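Local coordinates for protein importin-95 (Chaetomium thermophilum, PDB 4XRI) that probably binds a small Ran-type GTPase and carries protein cargo into the nucleus as a flexible HEAT-repeat transport receptor of the importin-beta family, at residues V611-Q614 / I615-T618. The protein carries 2 engineered substitutions. Residues are numbered along the deposited sequence; the frame is centred on the assembly and turned at random.
Sequences VLLQ and ILST
Three successive i to i+4 hydrogen bonds run along helix 605-616 from Val611-Leu613 into the residues that follow: Ile615 N to Val611 O at 3.0 Å, Leu616 N to Leu612 O at 3.1 Å and Ser617 N to Leu613 O at 3.1 Å. The fourth carbonyl is taken up differently. Ser617 turns its hydroxyl back over its own backbone (chi1 65°), placing OG 2.7 Å from Gln614 O, to which it gives its proton. It approaches from above the carbonyl plane, off the lone-pair direction, with a C=O...OG angle of 119°. Backbone N-H groups thus serve the first three carbonyls and a side-chain hydroxyl the fourth. One residue on, Thr618 N bonds to Ile615 O at 3.2 Å, a tighter i to i+3 step.

The two apolar pairs lie on different faces, the first toward helix 546-567 and the second toward helix 648-660. Val611 and Ile615 run side by side in the same direction, CG2 of Val611 lying 4.1 Å from CD1 of Ile615. Ile615 sets CG1 opposite its carbonyl carbon (chi1 -71°), which brings CG1 to 3.1 Å from Val611 O, the same oxygen that accepts Ile615 N. Leu613 and Leu616 instead meet at an angle through their methyls, CD2 of Leu613 lying 3.9 Å from CD1 of Leu616. Ile615 continues onto Leu560 and Leu564 of helix 546-567, whereas Leu613 and Leu616 share Phe654 of helix 648-660. An alanine at Ile615 would probably open a gap beside Val611 CG2 and take away the contacts with Leu560, Leu564 and Val625. Apolar faces of one helix set against helices 546-567, 573-597, 625-640 and 648-660 are as expected in the helical solenoid of importin-beta HEAT repeats.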
# COMPACT_ATOMS: atom_id res chain seq x y z
N VAL A 611 12.54 5.51 32.46
CA VAL A 611 11.27 6.08 32.01
C VAL A 611 10.62 5.19 30.95
O VAL A 611 9.40 5.06 30.91
CB VAL A 611 11.45 7.52 31.46
CG1 VAL A 611 12.33 7.53 30.22
CG2 VAL A 611 10.10 8.15 31.16
N LEU A 612 11.43 4.55 30.12
CA LEU A 612 10.91 3.72 29.04
C LEU A 612 10.24 2.46 29.59
O LEU A 612 9.20 2.04 29.08
CB LEU A 612 12.01 3.33 28.06
CG LEU A 612 12.48 4.43 27.10
CD1 LEU A 612 13.44 3.86 26.06
CD2 LEU A 612 11.29 5.10 26.42
N LEU A 613 10.83 1.87 30.62
CA LEU A 613 10.25 0.68 31.23
C LEU A 613 9.00 1.04 32.04
O LEU A 613 8.04 0.27 32.09
CB LEU A 613 11.27 -0.02 32.12
CG LEU A 613 12.40 -0.73 31.38
CD1 LEU A 613 13.24 -1.57 32.34
CD2 LEU A 613 11.86 -1.59 30.26
N GLN A 614 9.02 2.21 32.67
CA GLN A 614 7.87 2.71 33.41
C GLN A 614 6.68 2.95 32.48
O GLN A 614 5.53 2.73 32.86
CB GLN A 614 8.22 3.99 34.16
CG GLN A 614 8.92 3.76 35.49
CD GLN A 614 9.33 5.05 36.17
OE1 GLN A 614 9.63 6.04 35.52
NE2 GLN A 614 9.32 5.03 37.50
N ILE A 615 6.97 3.40 31.27
CA ILE A 615 5.93 3.62 30.27
C ILE A 615 5.36 2.29 29.80
O ILE A 615 4.14 2.16 29.62
CB ILE A 615 6.47 4.43 29.07
CG1 ILE A 615 6.75 5.87 29.49
CG2 ILE A 615 5.49 4.41 27.92
CD1 ILE A 615 7.37 6.71 28.41
N LEU A 616 6.23 1.30 29.63
CA LEU A 616 5.80 -0.04 29.23
C LEU A 616 4.83 -0.66 30.24
O LEU A 616 3.85 -1.30 29.85
CB LEU A 616 7.01 -0.97 29.06
CG LEU A 616 7.81 -0.88 27.76
CD1 LEU A 616 8.87 -1.98 27.72
CD2 LEU A 616 6.89 -0.96 26.56
N SER A 617 5.11 -0.47 31.52
CA SER A 617 4.31 -1.08 32.58
C SER A 617 2.89 -0.54 32.64
O SER A 617 2.02 -1.13 33.27
CB SER A 617 4.99 -0.88 33.94
OG SER A 617 5.03 0.49 34.29
N THR A 618 2.66 0.59 31.98
CA THR A 618 1.34 1.22 31.98
C THR A 618 0.66 1.16 30.62
O THR A 618 -0.42 1.72 30.45
CB THR A 618 1.43 2.68 32.43
OG1 THR A 618 2.30 3.40 31.55
CG2 THR A 618 1.97 2.75 33.82